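PDB 4Q05: esterase E25 from Uncultured bacterium, which hydrolyses ester bonds, probably through a catalytic triad, as a dimeric member of the GTSAG-motif branch of the bacterial hormone-sensitive lipase family. Local coordinates for residues I68-V73 against L256-G261; L102-E107 against Y117-V122; D127-L132 against K161-S166; T300-L305 against I330-Y335. All blocks are in the same frame, centred on the assembly; numbering follows the deposited sequence.

How the interactions relate
Interactions 2 and 3 lie in one region of the alpha/beta hydrolase sheet: strand 114-120, paired with 105-107 in interaction 2, hydrogen-bonds on its other side to strand 164-168 of interaction 3. Both combine valine or leucine contacts with waters and polar groups near the surface, but interaction 2 is a backbone ladder while interaction 3 relies on a salt bridge and a turn. Interaction 4 is the buried one, joining two loops beyond the sheet in a dense polar network at the probable active site. Interaction 1 is partly buried, holds an N-terminal helix by sparse bonds, and touches interaction 4 where Leu256 packs on His332.

Interaction 1: residues I68-V73 against L256-G261; sequences INLNLV and LVTYDG
Asn69 and Leu70, in the last turn of helix 66-71, and Val73 just after it lean on the loop 256-261, whose ST turn leads into helix 262-271. The contact probably joins the two parts from which the cap of hormone-sensitive lipase relatives is usually built, the N-terminal helices and the insertion between strands 229-235 and 294-299. One side-chain hydrogen bond crosses it: Asn69 ND2 donates to Leu256 O at 2.9 Å. The acceptor lies in the amide plane, yet the nitrogen stands 49° out of the carbonyl plane, and Thr258 N reaches the same oxygen from the opposite face. An amide suits this place, offering an N-H to a main-chain oxygen without bringing a charge. Within the loop, Thr258 OG1 accepts from Asp260 N at 3.3 Å, closing the ST turn, and is bonded as well to Asp250. With OG1 anti to its own nitrogen (chi1 -177°), the methyl of Thr258 is turned to the helix. Apolar contact centres on that methyl: Leu70 CD1 meets Thr258 CG2 at 3.7 Å, the two side chains crossing at about a right angle, and touches Asp260 CB, while the Asp260 carboxylate turns to Lys241. Gly261, the N-cap residue of helix 262-271, has backbone angles that call for glycine; Val73 CG2 packs on its CA at 3.7 Å, and the same CA points a C-H at Asn69 O, 3.3 Å away.

Interaction 2: residues L102-E107 against Y117-V122; sequences LSVSVE and YYVTPV
Val104 and Val119 press their CG1 methyls together at 3.5 Å, tighter than an ordinary van der Waals contact. In both valines the branch that makes this contact, CG1, is the one anti to the backbone nitrogen (chi1 -177° and -179°). Val106, paired with Val119 at a non-hydrogen-bonded position, adds a looser contact through CG2, and its CG1 lies 4.1 Å from Tyr117 CD1 at a slant to the ring. Compact beta-branched residues suit an extended strand, and this face is covered by helix 151-160, with Thr158, Ile154 and Ala157 against the three valines. Outward from the apolar face comes the backbone ladder of the antiparallel hairpin 105-111/114-120. Ser105 and Thr120 exchange two hydrogen bonds, N to O 2.8 Å from Ser105 N and 2.9 Å from Thr120 N, and Glu107 and Tyr118 form a second such pair. Glu107 O also lies in the plane of the Tyr118 ring, at its edge, 3.6 Å from CD1. On the face of Ser105 and Thr120, one water bridges both hydroxyls and donates to Tyr118 O at 2.8 Å. Beyond the last bridge, where the strands part, another water donates to Ser103 O and Thr120 O, and Val122 CG1 packs on Ser103 CB. The hairpin is thus two-sided: valines face a helix, while hydroxyl-bearing and charged residues on the other face suit contact with water.

Interaction 3: residues D127-L132 against K161-S166; sequences DLEDKL and KVRVLS
Glu129 OE2 is gripped by both terminal nitrogens of Arg163. In this salt bridge Arg163 NH2 lies 2.8 Å from Glu129 OE2, fairly straight at 159°; NH1 adds a weak bond. Carboxylate and guanidinium planes stand 86° apart. OE2 is close to the guanidinium plane, and NH2 meets it on the syn side, 31° out of the carboxylate plane. NH1 also makes a weak bond to Glu129 O, and the arginine chain, extended from CG to NE, is long enough to span the gap. A water beside the arginine donates to Leu128 O at 2.6 Å and Lys131 O at 2.7 Å and accepts from Arg163 N at 3.1 Å and weakly from NH1, filling backbone needs where the two segments are not paired directly. The type I turn from Leu128 to Lys131 is closed by Lys131 N to Leu128 O and braced by Lys131 NZ, which binds Asp127 O and, at 2.7 Å, Asp130 OD1; Lys199 pairs with the other oxygen of Asp130. Apolar contact flanks this network. Leu128, which also touches helix 342-358, brings CD1 to Val162 CB at 4.0 Å, and Leu132 CD1 lies 3.6 Å from Arg163 O, near Leu165 CB. The turn leads into strand 132-136, helix 151-160 follows, and strand 164-168 then runs parallel beside the first: the beta-alpha-beta crossover of the alpha/beta hydrolase sheet.

Interaction 4: residues T300-L305 against I330-Y335; sequences TRDLLL and IAHGDY
Asp302 OD1 approaches His332 at the edge of its ring, near the ring plane, but makes no hydrogen bond to it: the oxygen lies 3.2 Å from both CA and CB, and 3.7 Å from ND1, which is bonded to Thr234 OG1 instead. Carboxylate and ring planes stand 60° apart. The same OD1 accepts from Leu304 N at 2.8 Å, an Asx turn for which aspartate is well suited, while OD2 binds Thr298 and Thr234. A water donates to OD2 at 2.9 Å and to Ala331 O, bridging the segments. Leu304 CD1 meets the ring obliquely, 3.5 Å from His332 CE1, the two side chains lying side by side. In the backbone, Arg301 N bonds Ile330 O at 3.0 Å, and a type II turn from Ala331 to Asp334, with positive phi at Gly333, is closed by Asp334 N to Ala331 O and braced by Asp334 OD2, which accepts from Ala331 N. Arg301 reaches outward to Asp244 and Trp37 of the second subunit. Asp302 follows strand 294-299 and His332 follows strand 322-327, the usual places of the acid and histidine of a hydrolase triad; His332 also touches the probable nucleophile elbow, and helices 305-317 and 342-358 follow the two loops.

Interaction 1: residues I68-V73 against L256-G261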
# COMPACT_ATOMS: atom_id res chain seq x y z
N ILE A 68 6.65 27.39 4.49
CA ILE A 68 7.52 27.25 5.65
C ILE A 68 8.73 26.37 5.35
O ILE A 68 9.88 26.81 5.47
CB ILE A 68 6.77 26.62 6.84
CG1 ILE A 68 5.52 27.44 7.17
CG2 ILE A 68 7.71 26.47 8.04
CD1 ILE A 68 4.58 26.78 8.16
N ASN A 69 8.47 25.12 4.96
CA ASN A 69 9.57 24.21 4.65
C ASN A 69 10.35 24.64 3.42
O ASN A 69 11.53 24.34 3.30
CB ASN A 69 9.07 22.76 4.55
CG ASN A 69 8.98 22.09 5.91
OD1 ASN A 69 9.31 22.71 6.93
ND2 ASN A 69 8.53 20.85 5.94
N LEU A 70 9.68 25.37 2.53
CA LEU A 70 10.31 25.93 1.34
C LEU A 70 11.31 27.02 1.72
O LEU A 70 12.28 27.25 1.00
CB LEU A 70 9.26 26.52 0.41
CG LEU A 70 9.19 25.96 -1.00
CD1 LEU A 70 8.66 24.54 -0.97
CD2 LEU A 70 8.32 26.85 -1.90
N ASN A 71 11.05 27.70 2.83
CA ASN A 71 11.88 28.81 3.26
C ASN A 71 12.88 28.45 4.35
O ASN A 71 13.76 29.25 4.69
CB ASN A 71 11.02 29.99 3.70
CG ASN A 71 10.27 30.64 2.54
OD1 ASN A 71 10.63 30.46 1.37
ND2 ASN A 71 9.23 31.39 2.87
N LEU A 72 12.75 27.24 4.90
CA LEU A 72 13.67 26.78 5.93
C LEU A 72 14.84 26.07 5.27
O LEU A 72 14.85 24.85 5.09
CB LEU A 72 12.97 25.86 6.93
CG LEU A 72 13.77 25.54 8.19
CD1 LEU A 72 14.31 26.81 8.83
CD2 LEU A 72 12.92 24.75 9.17
N VAL A 73 15.84 26.85 4.87
CA VAL A 73 16.96 26.30 4.15
C VAL A 73 18.25 26.78 4.79
O VAL A 73 18.87 27.72 4.32
CB VAL A 73 16.90 26.67 2.65
CG1 VAL A 73 18.06 26.03 1.89
CG2 VAL A 73 15.56 26.24 2.06
N LEU A 256 5.80 16.34 6.60
CA LEU A 256 6.91 16.71 5.74
C LEU A 256 6.52 17.85 4.80
O LEU A 256 7.36 18.69 4.43
CB LEU A 256 7.39 15.51 4.93
CG LEU A 256 8.03 14.37 5.72
CD1 LEU A 256 8.46 13.22 4.80
CD2 LEU A 256 9.22 14.91 6.51
N VAL A 257 5.24 17.89 4.45
CA VAL A 257 4.66 18.88 3.53
C VAL A 257 5.22 18.85 2.11
O VAL A 257 4.47 18.71 1.15
CB VAL A 257 4.78 20.34 4.07
CG1 VAL A 257 4.01 21.27 3.17
CG2 VAL A 257 4.24 20.45 5.49
N THR A 258 6.53 19.01 1.96
CA THR A 258 7.15 19.06 0.65
C THR A 258 8.61 18.62 0.74
O THR A 258 9.25 18.75 1.78
CB THR A 258 7.07 20.48 0.03
OG1 THR A 258 7.62 20.47 -1.29
CG2 THR A 258 7.83 21.49 0.88
N TYR A 259 9.12 18.08 -0.36
CA TYR A 259 10.51 17.70 -0.46
C TYR A 259 11.37 18.96 -0.56
O TYR A 259 12.48 19.00 -0.03
CB TYR A 259 10.70 16.86 -1.71
CG TYR A 259 12.12 16.43 -1.98
CD1 TYR A 259 12.61 15.23 -1.48
CD2 TYR A 259 12.97 17.21 -2.76
CE1 TYR A 259 13.91 14.82 -1.74
CE2 TYR A 259 14.27 16.81 -3.03
CZ TYR A 259 14.74 15.62 -2.51
OH TYR A 259 16.02 15.20 -2.76
N ASP A 260 10.85 19.98 -1.24
CA ASP A 260 11.62 21.18 -1.56
C ASP A 260 11.91 21.99 -0.32
O ASP A 260 11.10 22.04 0.59
CB ASP A 260 10.88 22.07 -2.56
CG ASP A 260 10.45 21.33 -3.82
OD1 ASP A 260 11.16 20.40 -4.26
OD2 ASP A 260 9.39 21.71 -4.37
N GLY A 261 13.07 22.64 -0.31
CA GLY A 261 13.47 23.44 0.83
C GLY A 261 14.18 22.60 1.87
O GLY A 261 15.24 22.01 1.60

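Interaction 2: residues L102-E107 against Y117-V122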
# COMPACT_ATOMS: atom_id res chain seq x y z
N LEU A 102 1.97 5.92 30.12
CA LEU A 102 1.89 4.51 29.80
C LEU A 102 2.80 3.65 30.67
O LEU A 102 2.85 2.43 30.51
CB LEU A 102 2.18 4.29 28.32
CG LEU A 102 1.16 4.98 27.41
CD1 LEU A 102 1.58 4.92 25.95
CD2 LEU A 102 -0.21 4.35 27.59
N SER A 103 3.50 4.28 31.60
CA SER A 103 4.37 3.54 32.50
C SER A 103 5.51 2.90 31.71
O SER A 103 5.85 1.74 31.93
CB SER A 103 3.57 2.48 33.25
OG SER A 103 2.63 3.09 34.12
N VAL A 104 6.08 3.65 30.78
CA VAL A 104 7.23 3.16 30.04
C VAL A 104 8.48 3.73 30.68
O VAL A 104 8.56 4.93 30.96
CB VAL A 104 7.16 3.55 28.55
CG1 VAL A 104 8.33 2.96 27.80
CG2 VAL A 104 5.86 3.05 27.94
N SER A 105 9.44 2.86 30.96
CA SER A 105 10.72 3.30 31.50
C SER A 105 11.59 3.72 30.33
O SER A 105 11.76 2.96 29.37
CB SER A 105 11.38 2.14 32.26
OG SER A 105 12.77 2.33 32.40
N VAL A 106 12.12 4.94 30.39
CA VAL A 106 13.07 5.41 29.39
C VAL A 106 14.37 5.85 30.04
O VAL A 106 14.41 6.85 30.77
CB VAL A 106 12.51 6.58 28.57
CG1 VAL A 106 13.52 7.00 27.52
CG2 VAL A 106 11.18 6.19 27.93
N GLU A 107 15.44 5.11 29.78
CA GLU A 107 16.69 5.33 30.51
C GLU A 107 17.87 5.48 29.58
O GLU A 107 18.14 4.59 28.78
CB GLU A 107 16.96 4.18 31.48
CG GLU A 107 15.97 4.11 32.64
CD GLU A 107 16.20 5.19 33.69
OE1 GLU A 107 17.17 5.97 33.55
OE2 GLU A 107 15.40 5.26 34.64
N TYR A 117 18.96 4.68 24.41
CA TYR A 117 17.90 4.74 25.40
C TYR A 117 17.28 3.38 25.54
O TYR A 117 16.84 2.79 24.54
CB TYR A 117 16.84 5.78 25.02
CG TYR A 117 17.37 7.18 25.14
CD1 TYR A 117 17.33 7.86 26.36
CD2 TYR A 117 17.96 7.81 24.06
CE1 TYR A 117 17.84 9.14 26.47
CE2 TYR A 117 18.47 9.09 24.17
CZ TYR A 117 18.41 9.74 25.37
OH TYR A 117 18.92 11.01 25.48
N TYR A 118 17.26 2.88 26.77
CA TYR A 118 16.59 1.63 27.10
C TYR A 118 15.14 1.96 27.39
O TYR A 118 14.84 2.73 28.29
CB TYR A 118 17.22 0.98 28.32
CG TYR A 118 18.63 0.49 28.08
CD1 TYR A 118 19.71 1.35 28.22
CD2 TYR A 118 18.88 -0.83 27.72
CE1 TYR A 118 21.00 0.91 28.00
CE2 TYR A 118 20.16 -1.28 27.50
CZ TYR A 118 21.22 -0.41 27.64
OH TYR A 118 22.51 -0.85 27.43
N VAL A 119 14.24 1.37 26.61
CA VAL A 119 12.82 1.69 26.66
C VAL A 119 12.09 0.40 27.02
O VAL A 119 12.03 -0.52 26.22
CB VAL A 119 12.32 2.25 25.31
CG1 VAL A 119 10.81 2.61 25.37
CG2 VAL A 119 13.13 3.47 24.90
N THR A 120 11.59 0.34 28.25
CA THR A 120 10.97 -0.87 28.77
C THR A 120 9.50 -0.61 29.07
O THR A 120 9.18 0.23 29.91
CB THR A 120 11.67 -1.33 30.06
OG1 THR A 120 13.09 -1.21 29.91
CG2 THR A 120 11.32 -2.77 30.39
N PRO A 121 8.60 -1.34 28.40
CA PRO A 121 7.16 -1.19 28.61
C PRO A 121 6.74 -1.99 29.84
O PRO A 121 7.50 -2.87 30.23
CB PRO A 121 6.57 -1.82 27.36
CG PRO A 121 7.52 -2.90 27.02
CD PRO A 121 8.90 -2.40 27.41
N VAL A 122 5.57 -1.72 30.42
CA VAL A 122 5.14 -2.49 31.58
C VAL A 122 4.81 -3.92 31.21
O VAL A 122 4.90 -4.82 32.04
CB VAL A 122 3.89 -1.89 32.26
CG1 VAL A 122 4.30 -0.91 33.34
CG2 VAL A 122 2.99 -1.24 31.22
O HOH W 1 7.88 0.06 32.76
O HOH W 2 14.18 1.23 30.60

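Interaction 3: residues D127-L132 against K161-S166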
# COMPACT_ATOMS: atom_id res chain seq x y z
N ASP A 127 6.41 -14.46 24.69
CA ASP A 127 7.37 -14.97 23.72
C ASP A 127 8.32 -13.89 23.20
O ASP A 127 9.15 -14.18 22.34
CB ASP A 127 6.66 -15.67 22.55
CG ASP A 127 5.95 -16.95 22.97
OD1 ASP A 127 6.43 -17.64 23.90
OD2 ASP A 127 4.90 -17.26 22.37
N LEU A 128 8.20 -12.66 23.70
CA LEU A 128 9.14 -11.59 23.34
C LEU A 128 10.04 -11.23 24.51
O LEU A 128 10.85 -10.29 24.44
CB LEU A 128 8.39 -10.35 22.86
CG LEU A 128 7.57 -10.55 21.58
CD1 LEU A 128 6.99 -9.22 21.11
CD2 LEU A 128 8.43 -11.19 20.50
N GLU A 129 9.92 -12.01 25.58
CA GLU A 129 10.67 -11.76 26.81
C GLU A 129 12.20 -11.83 26.62
O GLU A 129 12.93 -11.09 27.25
CB GLU A 129 10.20 -12.72 27.91
CG GLU A 129 10.96 -12.59 29.21
CD GLU A 129 10.81 -11.23 29.84
OE1 GLU A 129 9.75 -10.60 29.65
OE2 GLU A 129 11.74 -10.81 30.55
N ASP A 130 12.68 -12.72 25.74
CA ASP A 130 14.11 -12.78 25.47
C ASP A 130 14.46 -12.12 24.14
O ASP A 130 15.51 -12.38 23.55
CB ASP A 130 14.60 -14.23 25.44
CG ASP A 130 14.03 -15.02 24.27
OD1 ASP A 130 12.99 -14.60 23.71
OD2 ASP A 130 14.62 -16.06 23.92
N LYS A 131 13.58 -11.25 23.66
CA LYS A 131 13.78 -10.62 22.37
C LYS A 131 14.11 -9.14 22.57
O LYS A 131 13.89 -8.59 23.65
CB LYS A 131 12.52 -10.77 21.50
CG LYS A 131 12.02 -12.21 21.35
CD LYS A 131 13.11 -13.15 20.88
CE LYS A 131 12.54 -14.48 20.40
NZ LYS A 131 11.61 -15.06 21.40
N LEU A 132 14.63 -8.49 21.54
CA LEU A 132 14.94 -7.07 21.65
C LEU A 132 14.66 -6.33 20.35
O LEU A 132 14.99 -6.81 19.26
CB LEU A 132 16.40 -6.86 22.06
CG LEU A 132 16.85 -5.41 22.21
CD1 LEU A 132 16.15 -4.74 23.37
CD2 LEU A 132 18.37 -5.34 22.39
N LYS A 161 4.69 -4.54 22.69
CA LYS A 161 4.98 -5.29 23.91
C LYS A 161 6.34 -5.96 23.87
O LYS A 161 6.47 -7.18 24.02
CB LYS A 161 3.89 -6.33 24.15
CG LYS A 161 2.49 -5.71 24.25
CD LYS A 161 1.43 -6.79 24.43
CE LYS A 161 0.03 -6.18 24.44
NZ LYS A 161 -1.02 -7.25 24.49
N VAL A 162 7.37 -5.15 23.67
CA VAL A 162 8.71 -5.65 23.51
C VAL A 162 9.64 -4.59 24.06
O VAL A 162 9.32 -3.40 24.00
CB VAL A 162 9.03 -5.89 22.02
CG1 VAL A 162 9.05 -4.55 21.27
CG2 VAL A 162 10.34 -6.62 21.86
N ARG A 163 10.77 -4.99 24.64
CA ARG A 163 11.77 -4.02 25.06
C ARG A 163 12.39 -3.41 23.83
O ARG A 163 12.66 -4.10 22.85
CB ARG A 163 12.87 -4.69 25.88
CG ARG A 163 12.40 -5.21 27.22
CD ARG A 163 13.56 -5.80 28.01
NE ARG A 163 13.09 -6.39 29.26
CZ ARG A 163 12.60 -7.62 29.36
NH1 ARG A 163 12.54 -8.41 28.28
NH2 ARG A 163 12.18 -8.07 30.53
N VAL A 164 12.64 -2.11 23.90
CA VAL A 164 13.28 -1.39 22.83
C VAL A 164 14.58 -0.77 23.31
O VAL A 164 14.68 -0.28 24.43
CB VAL A 164 12.37 -0.26 22.32
CG1 VAL A 164 13.08 0.52 21.23
CG2 VAL A 164 11.05 -0.84 21.80
N LEU A 165 15.58 -0.83 22.45
CA LEU A 165 16.82 -0.11 22.67
C LEU A 165 16.92 0.91 21.54
O LEU A 165 17.11 0.55 20.37
CB LEU A 165 18.01 -1.08 22.62
CG LEU A 165 19.41 -0.45 22.72
CD1 LEU A 165 19.59 0.20 24.08
CD2 LEU A 165 20.47 -1.51 22.49
N SER A 166 16.76 2.19 21.87
CA SER A 166 16.77 3.22 20.83
C SER A 166 18.15 3.82 20.71
O SER A 166 18.74 4.27 21.69
CB SER A 166 15.73 4.31 21.10
OG SER A 166 15.58 5.13 19.96
O HOH W 3 11.67 -7.92 25.12

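Interaction 4: residues T300-L305 against I330-Y335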
# COMPACT_ATOMS: atom_id res chain seq x y z
N THR A 300 -1.93 6.95 2.91
CA THR A 300 -2.30 7.60 1.66
C THR A 300 -1.75 9.01 1.53
O THR A 300 -1.58 9.50 0.43
CB THR A 300 -3.83 7.64 1.50
OG1 THR A 300 -4.39 8.22 2.68
CG2 THR A 300 -4.38 6.22 1.31
N ARG A 301 -1.48 9.68 2.65
CA ARG A 301 -1.02 11.07 2.57
C ARG A 301 0.48 11.21 2.81
O ARG A 301 1.00 12.32 2.89
CB ARG A 301 -1.80 11.94 3.57
CG ARG A 301 -3.30 11.88 3.35
CD ARG A 301 -4.06 12.94 4.14
NE ARG A 301 -5.49 12.81 3.87
CZ ARG A 301 -6.39 13.77 4.10
NH1 ARG A 301 -6.01 14.93 4.61
NH2 ARG A 301 -7.67 13.55 3.82
N ASP A 302 1.17 10.09 2.90
CA ASP A 302 2.59 10.10 3.21
C ASP A 302 3.39 10.58 2.00
O ASP A 302 3.25 10.03 0.91
CB ASP A 302 3.02 8.69 3.56
CG ASP A 302 4.37 8.62 4.28
OD1 ASP A 302 5.16 9.60 4.24
OD2 ASP A 302 4.63 7.56 4.87
N LEU A 303 4.24 11.58 2.21
CA LEU A 303 5.16 12.04 1.17
C LEU A 303 6.11 10.91 0.79
O LEU A 303 6.62 10.88 -0.33
CB LEU A 303 5.98 13.24 1.65
CG LEU A 303 6.61 14.10 0.55
CD1 LEU A 303 5.53 14.96 -0.09
CD2 LEU A 303 7.75 14.99 1.10
N LEU A 304 6.34 9.98 1.72
CA LEU A 304 7.22 8.83 1.47
C LEU A 304 6.45 7.54 1.17
O LEU A 304 7.01 6.44 1.24
CB LEU A 304 8.18 8.59 2.64
CG LEU A 304 9.06 9.79 3.01
CD1 LEU A 304 10.07 9.39 4.08
CD2 LEU A 304 9.77 10.30 1.78
N LEU A 305 5.17 7.67 0.84
CA LEU A 305 4.40 6.51 0.40
C LEU A 305 5.15 5.74 -0.70
O LEU A 305 5.29 4.52 -0.61
CB LEU A 305 3.02 6.96 -0.10
CG LEU A 305 2.20 5.92 -0.85
CD1 LEU A 305 1.91 4.70 0.04
CD2 LEU A 305 0.90 6.54 -1.39
N ILE A 330 -3.28 8.52 6.58
CA ILE A 330 -2.02 8.65 7.30
C ILE A 330 -0.89 9.26 6.49
O ILE A 330 -0.59 8.82 5.37
CB ILE A 330 -1.61 7.31 7.93
CG1 ILE A 330 -2.33 7.15 9.28
CG2 ILE A 330 -0.09 7.20 8.09
CD1 ILE A 330 -1.74 6.07 10.19
N ALA A 331 -0.27 10.30 7.06
CA ALA A 331 0.90 10.94 6.47
C ALA A 331 2.16 10.43 7.15
O ALA A 331 2.09 9.59 8.04
CB ALA A 331 0.80 12.46 6.62
N HIS A 332 3.31 10.95 6.73
CA HIS A 332 4.61 10.53 7.24
C HIS A 332 4.65 10.46 8.76
O HIS A 332 4.58 11.48 9.42
CB HIS A 332 5.67 11.52 6.78
CG HIS A 332 7.05 11.23 7.27
ND1 HIS A 332 7.82 10.21 6.76
CD2 HIS A 332 7.80 11.85 8.21
CE1 HIS A 332 9.00 10.22 7.36
NE2 HIS A 332 9.01 11.20 8.25
N GLY A 333 4.78 9.25 9.31
CA GLY A 333 4.90 9.07 10.75
C GLY A 333 3.61 9.11 11.55
O GLY A 333 3.65 8.94 12.76
N ASP A 334 2.46 9.32 10.89
CA ASP A 334 1.20 9.49 11.61
C ASP A 334 0.72 8.23 12.29
O ASP A 334 -0.25 8.27 13.05
CB ASP A 334 0.09 10.00 10.67
CG ASP A 334 0.12 11.49 10.48
OD1 ASP A 334 0.80 12.17 11.28
OD2 ASP A 334 -0.55 11.98 9.54
N TYR A 335 1.37 7.10 12.01
CA TYR A 335 0.97 5.82 12.58
C TYR A 335 1.47 5.70 14.01
O TYR A 335 1.13 4.76 14.71
CB TYR A 335 1.54 4.66 11.75
CG TYR A 335 3.03 4.75 11.58
CD1 TYR A 335 3.89 4.33 12.59
CD2 TYR A 335 3.59 5.27 10.42
CE1 TYR A 335 5.26 4.42 12.46
CE2 TYR A 335 4.96 5.36 10.27
CZ TYR A 335 5.79 4.94 11.29
OH TYR A 335 7.15 5.03 11.15
O HOH W 4 3.59 7.25 7.61